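Local coordinates for protein alpha-glucosidase (Bacteroides thetaiotaomicron, PDB 5XFM) that probably hydrolyses beta-L-arabinopyranosides and alpha-galactosides as a bifunctional glycoside hydrolase of family 97, at residues 458-461 / 466-469. The protein carries 1 engineered substitution. Numbering follows the deposited sequence.
With CA (calcium ion), chain E.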
ATOM      1  N   GLU A 458      15.198  -5.213   0.074  1.00 23.77           N
ATOM      2  CA  GLU A 458      16.228  -5.557  -0.911  1.00 23.58           C
ATOM      3  C   GLU A 458      17.211  -4.400  -1.094  1.00 23.76           C
ATOM      4  O   GLU A 458      18.411  -4.609  -1.274  1.00 19.16           O
ATOM      5  CB  GLU A 458      15.595  -5.946  -2.262  1.00 26.72           C
ATOM      6  CG  GLU A 458      14.982  -4.779  -3.048  1.00 26.28           C
ATOM      7  CD  GLU A 458      14.441  -5.179  -4.419  1.00 31.83           C
ATOM      8  OE1 GLU A 458      14.815  -6.259  -4.933  1.00 30.24           O
ATOM      9  OE2 GLU A 458      13.642  -4.396  -4.985  1.00 24.35           O
ATOM     10  N   ASN A 459      16.700  -3.175  -1.018  1.00 20.44           N
ATOM     11  CA  ASN A 459      17.541  -2.013  -1.224  1.00 22.15           C
ATOM     12  C   ASN A 459      18.574  -1.895  -0.105  1.00 23.13           C
ATOM     13  O   ASN A 459      19.707  -1.475  -0.343  1.00 22.99           O
ATOM     14  CB  ASN A 459      16.683  -0.749  -1.340  1.00 20.28           C
ATOM     15  CG  ASN A 459      15.774  -0.776  -2.560  1.00 20.39           C
ATOM     16  OD1 ASN A 459      14.554  -0.901  -2.443  1.00 19.78           O
ATOM     17  ND2 ASN A 459      16.368  -0.655  -3.739  1.00 20.03           N
ATOM     18  N   MET A 460      18.198  -2.305   1.103  1.00 21.33           N
ATOM     19  CA  MET A 460      19.148  -2.305   2.207  1.00 19.08           C
ATOM     20  C   MET A 460      20.280  -3.291   1.919  1.00 23.08           C
ATOM     21  O   MET A 460      21.421  -3.062   2.311  1.00 23.76           O
ATOM     22  CB  MET A 460      18.464  -2.647   3.529  1.00 20.79           C
ATOM     23  CG  MET A 460      17.454  -1.605   4.006  1.00 26.19           C
ATOM     24  SD  MET A 460      16.589  -2.170   5.486  1.00 29.03           S
ATOM     25  CE  MET A 460      17.990  -2.638   6.511  1.00 20.39           C
ATOM     26  N   VAL A 461      19.968  -4.390   1.238  1.00 26.51           N
ATOM     27  CA  VAL A 461      21.013  -5.324   0.834  1.00 21.78           C
ATOM     28  C   VAL A 461      21.872  -4.673  -0.237  1.00 24.58           C
ATOM     29  O   VAL A 461      23.093  -4.852  -0.266  1.00 25.03           O
ATOM     30  CB  VAL A 461      20.445  -6.666   0.316  1.00 24.90           C
ATOM     31  CG1 VAL A 461      21.575  -7.652   0.048  1.00 24.13           C
ATOM     32  CG2 VAL A 461      19.470  -7.247   1.316  1.00 18.27           C
ATOM     33  N   PHE A 466      20.348   2.923   2.151  1.00 17.51           N
ATOM     34  CA  PHE A 466      19.020   2.503   2.581  1.00 23.88           C
ATOM     35  C   PHE A 466      19.039   1.798   3.942  1.00 21.32           C
ATOM     36  O   PHE A 466      18.008   1.703   4.606  1.00 24.60           O
ATOM     37  CB  PHE A 466      18.377   1.616   1.510  1.00 20.79           C
ATOM     38  CG  PHE A 466      18.063   2.357   0.245  1.00 16.07           C
ATOM     39  CD1 PHE A 466      17.094   3.354   0.234  1.00 19.93           C
ATOM     40  CD2 PHE A 466      18.734   2.065  -0.931  1.00 16.12           C
ATOM     41  CE1 PHE A 466      16.807   4.048  -0.929  1.00 18.05           C
ATOM     42  CE2 PHE A 466      18.454   2.753  -2.098  1.00 12.01           C
ATOM     43  CZ  PHE A 466      17.487   3.746  -2.098  1.00 18.33           C
ATOM     44  N   CYS A 467      20.202   1.309   4.356  1.00 18.72           N
ATOM     45  CA  CYS A 467      20.385   0.880   5.741  1.00 23.49           C
ATOM     46  C   CYS A 467      20.369   2.086   6.675  1.00 23.03           C
ATOM     47  O   CYS A 467      19.810   2.024   7.770  1.00 19.65           O
ATOM     48  CB  CYS A 467      21.695   0.106   5.928  1.00 21.55           C
ATOM     49  SG  CYS A 467      21.677  -1.594   5.340  1.00 20.16           S
ATOM     50  N   ASP A 468      21.014   3.168   6.244  1.00 18.50           N
ATOM     51  CA  ASP A 468      21.107   4.376   7.054  1.00 19.58           C
ATOM     52  C   ASP A 468      19.746   5.059   7.156  1.00 27.53           C
ATOM     53  O   ASP A 468      19.458   5.746   8.136  1.00 31.01           O
ATOM     54  CB  ASP A 468      22.149   5.351   6.481  1.00 20.46           C
ATOM     55  CG  ASP A 468      23.575   4.794   6.522  1.00 24.41           C
ATOM     56  OD1 ASP A 468      23.834   3.815   7.255  1.00 22.70           O
ATOM     57  OD2 ASP A 468      24.451   5.355   5.832  1.00 26.96           O
ATOM     58  N   GLU A 469      18.906   4.851   6.145  1.00 26.60           N
ATOM     59  CA  GLU A 469      17.601   5.504   6.064  1.00 25.26           C
ATOM     60  C   GLU A 469      16.457   4.627   6.557  1.00 25.24           C
ATOM     61  O   GLU A 469      15.301   5.064   6.579  1.00 22.55           O
ATOM     62  CB  GLU A 469      17.316   5.921   4.618  1.00 28.40           C
ATOM     63  CG  GLU A 469      18.256   6.957   4.046  1.00 23.29           C
ATOM     64  CD  GLU A 469      17.920   8.354   4.515  1.00 36.96           C
ATOM     65  OE1 GLU A 469      16.837   8.853   4.136  1.00 38.64           O
ATOM     66  OE2 GLU A 469      18.726   8.950   5.263  1.00 40.37           O
TER
HETATM   67 CA    CA E 701      11.638  -4.671  -6.589  1.00 20.38          CA
HETATM   68  O   HOH W   1      14.146  -5.668  -7.492  1.00 19.68           O
HETATM   69  O   HOH W   2      11.009  -4.989  -8.842  1.00 20.70           O
HETATM   70  O   HOH W   3      13.411  -3.555  -7.960  1.00 24.69           O
HETATM   71  O   HOH W   4      11.342  -7.064  -6.479  1.00 23.00           O
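The ring of F466 turns one face to N459, whose CG lies over it. CB of N459 comes nearest the ring, 3.5 Å from CD2 of F466, so the ring rests on the root of that side chain. With CG of F466 anti to its own carbonyl carbon and beside its backbone N (chi1 -67°), the ring stands alongside N459; L455 and E176 also touch the F466 side chain. M460 meets the backbone of helix 464-468: its CG lies 3.4 Å from F466 O and 4.2 Å from F466 CB. SG of C467 sits 3.4 Å from M460 O and 3.8 Å from M460 CB, while L498 packs against both side chains. With an alanine at F466, the N459 side chain would probably lose its cover and a gap would open beside L455. One residue before N459, E458 reaches away from this packing to bind calcium through OE2 at 2.6 Å; E174 and E452 share the ion. No hydrogen bond links the two segments, and M460 O is hydrogen-bonded to OG1 of T506. The two short consecutive helices of the glycoside hydrolase 97 region are therefore joined here by van der Waals packing, immediately next to a calcium ligand.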